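Local coordinates for protein saframycin Mx1 synthetase B (Legionella pneumophila subsp. pneumophila, PDB 3KXW) that belongs to the fatty acid AMP ligases of the ANL superfamily and holds 5'-O-[(S)-(dodecanoyloxy)(hydroxy)phosphoryl]adenosine in its pocket, at residues S178-K183 with K466-Q471. Residues are numbered along the deposited sequence; the frame is centred on the assembly and turned at random.
Sequences STMHPK and KNHYPQ
Thr179 meets the backbone of Asn467 through one hydrogen bond, OG1 giving its proton to Asn467 O at 3.0 Å. The hydroxyl comes in from the flank of the carbonyl, with a C=O...donor angle of 105° and a tilt of 26° from the carbonyl plane. With chi1 at 52°, Thr179 OG1 sits between its own N and carbonyl carbon, and CG2 is left to turn to Tyr469.

The nonpolar touch falls to that methyl. Thr179 CG2 lies 3.7 Å from Tyr469 CE1, at a slant to the ring, while Asn467 CB covers the centre of one face of that ring. Tyr464 packs against Tyr469 edge-to-face, and the side chain of Tyr469 is about 10 Å from 5'-O-[(S)-(dodecanoyloxy)(hydroxy)phosphoryl]adenosine.

Further out is a Met-aromatic contact. The selenomethionine Met180, bent at chi2 and chi3, brings SE to the edge of the His468 imidazole, 3.5 Å from CD2, 4.5 Å from the ring centroid and close to the ring plane; the two side chains cross nearly at right angles.

Behind the loop, Lys183 NZ donates to Ser178 OG at 2.8 Å, bridging the two arms of the turn, and also forms a salt bridge with Glu419.

His468, at positive phi, closes helix 460-466 with a Schellman motif and is the N-cap residue of helix 469-479. This helix junction in the C-terminal region rests on the loop between strands 169-174 and 184-188, which matches the glycine-, serine- and threonine-rich P-loop-like motif of ANL enzymes, probably a phosphate-binding element.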
loop_
_atom_site.group_PDB
_atom_site.type_symbol
_atom_site.label_atom_id
_atom_site.label_comp_id
_atom_site.label_asym_id
_atom_site.label_seq_id
_atom_site.Cartn_x
_atom_site.Cartn_y
_atom_site.Cartn_z
ATOM N N SER A 178 -9.459 -9.264 -5.157
ATOM C CA SER A 178 -9.992 -10.528 -4.708
ATOM C C SER A 178 -10.802 -10.303 -3.440
ATOM O O SER A 178 -10.613 -11.009 -2.461
ATOM C CB SER A 178 -8.864 -11.527 -4.453
ATOM O OG SER A 178 -8.136 -11.776 -5.632
ATOM N N THR A 179 -11.710 -9.327 -3.453
ATOM C CA THR A 179 -12.477 -9.037 -2.244
ATOM C C THR A 179 -13.259 -10.260 -1.779
ATOM O O THR A 179 -13.464 -10.443 -0.575
ATOM C CB THR A 179 -13.431 -7.845 -2.426
ATOM O OG1 THR A 179 -14.239 -8.056 -3.589
ATOM C CG2 THR A 179 -12.633 -6.563 -2.618
HETATM N N MSE A 180 -13.664 -11.116 -2.718
HETATM C CA MSE A 180 -14.497 -12.277 -2.372
HETATM C C MSE A 180 -13.727 -13.473 -1.819
HETATM O O MSE A 180 -14.254 -14.222 -0.997
HETATM C CB MSE A 180 -15.385 -12.694 -3.551
HETATM C CG MSE A 180 -16.340 -11.572 -4.022
HETATM SE SE MSE A 180 -17.588 -10.913 -2.602
HETATM C CE MSE A 180 -18.519 -12.609 -2.280
ATOM N N HIS A 181 -12.489 -13.666 -2.268
ATOM C CA HIS A 181 -11.626 -14.676 -1.665
ATOM C C HIS A 181 -10.239 -14.072 -1.465
ATOM O O HIS A 181 -9.346 -14.288 -2.269
ATOM C CB HIS A 181 -11.535 -15.921 -2.550
ATOM C CG HIS A 181 -12.845 -16.616 -2.759
ATOM N ND1 HIS A 181 -13.411 -17.445 -1.811
ATOM C CD2 HIS A 181 -13.698 -16.615 -3.811
ATOM C CE1 HIS A 181 -14.559 -17.920 -2.266
ATOM N NE2 HIS A 181 -14.757 -17.431 -3.476
ATOM N N PRO A 182 -10.074 -13.274 -0.405
ATOM C CA PRO A 182 -8.838 -12.512 -0.228
ATOM C C PRO A 182 -7.637 -13.435 -0.311
ATOM O O PRO A 182 -7.672 -14.543 0.247
ATOM C CB PRO A 182 -8.973 -11.940 1.188
ATOM C CG PRO A 182 -10.444 -11.799 1.380
ATOM C CD PRO A 182 -11.051 -13.001 0.667
ATOM N N LYS A 183 -6.586 -12.970 -0.977
ATOM C CA LYS A 183 -5.373 -13.778 -1.185
ATOM C C LYS A 183 -4.320 -13.420 -0.156
ATOM O O LYS A 183 -3.845 -12.279 -0.119
ATOM C CB LYS A 183 -4.796 -13.524 -2.583
ATOM C CG LYS A 183 -5.668 -14.009 -3.736
ATOM C CD LYS A 183 -5.074 -13.484 -5.060
ATOM C CE LYS A 183 -5.476 -14.329 -6.263
ATOM N NZ LYS A 183 -6.904 -14.096 -6.618
ATOM N N LYS A 466 -16.241 -6.987 -10.520
ATOM C CA LYS A 466 -16.283 -8.298 -9.886
ATOM C C LYS A 466 -15.967 -8.204 -8.400
ATOM O O LYS A 466 -16.391 -9.055 -7.619
ATOM C CB LYS A 466 -15.337 -9.275 -10.579
ATOM C CG LYS A 466 -13.897 -8.999 -10.284
ATOM C CD LYS A 466 -13.158 -10.287 -10.055
ATOM C CE LYS A 466 -13.099 -11.094 -11.314
ATOM N NZ LYS A 466 -11.945 -12.071 -11.302
ATOM N N ASN A 467 -15.230 -7.163 -8.013
ATOM C CA ASN A 467 -14.985 -6.884 -6.592
ATOM C C ASN A 467 -16.091 -6.094 -5.875
ATOM O O ASN A 467 -15.983 -5.846 -4.684
ATOM C CB ASN A 467 -13.639 -6.187 -6.405
ATOM C CG ASN A 467 -12.471 -7.125 -6.631
ATOM O OD1 ASN A 467 -11.483 -6.770 -7.262
ATOM N ND2 ASN A 467 -12.586 -8.326 -6.117
ATOM N N HIS A 468 -17.149 -5.734 -6.600
ATOM C CA HIS A 468 -18.297 -4.998 -6.056
ATOM C C HIS A 468 -17.929 -3.608 -5.507
ATOM O O HIS A 468 -18.621 -3.087 -4.639
ATOM C CB HIS A 468 -19.051 -5.797 -4.968
ATOM C CG HIS A 468 -19.285 -7.235 -5.314
ATOM N ND1 HIS A 468 -19.889 -7.634 -6.489
ATOM C CD2 HIS A 468 -19.009 -8.374 -4.631
ATOM C CE1 HIS A 468 -19.951 -8.954 -6.527
ATOM N NE2 HIS A 468 -19.425 -9.428 -5.411
ATOM N N TYR A 469 -16.860 -3.010 -6.024
ATOM C CA TYR A 469 -16.444 -1.696 -5.545
ATOM C C TYR A 469 -17.482 -0.585 -5.736
ATOM O O TYR A 469 -17.674 0.231 -4.842
ATOM C CB TYR A 469 -15.151 -1.255 -6.198
ATOM C CG TYR A 469 -13.930 -2.009 -5.743
ATOM C CD1 TYR A 469 -13.818 -2.466 -4.444
ATOM C CD2 TYR A 469 -12.869 -2.222 -6.613
ATOM C CE1 TYR A 469 -12.679 -3.144 -4.020
ATOM C CE2 TYR A 469 -11.743 -2.890 -6.204
ATOM C CZ TYR A 469 -11.653 -3.350 -4.910
ATOM O OH TYR A 469 -10.519 -4.020 -4.516
ATOM N N PRO A 470 -18.121 -0.513 -6.910
ATOM C CA PRO A 470 -19.099 0.578 -7.048
ATOM C C PRO A 470 -20.233 0.503 -6.029
ATOM O O PRO A 470 -20.529 1.484 -5.332
ATOM C CB PRO A 470 -19.620 0.395 -8.477
ATOM C CG PRO A 470 -18.442 -0.236 -9.200
ATOM C CD PRO A 470 -17.899 -1.214 -8.190
ATOM N N GLN A 471 -20.866 -0.658 -5.934
ATOM C CA GLN A 471 -21.974 -0.841 -5.015
ATOM C C GLN A 471 -21.531 -0.619 -3.567
ATOM O O GLN A 471 -22.261 -0.023 -2.768
ATOM C CB GLN A 471 -22.587 -2.246 -5.207
ATOM C CG GLN A 471 -22.956 -2.557 -6.676
ATOM C CD GLN A 471 -21.735 -2.810 -7.600
ATOM O OE1 GLN A 471 -20.652 -3.125 -7.146
ATOM N NE2 GLN A 471 -21.944 -2.688 -8.899
#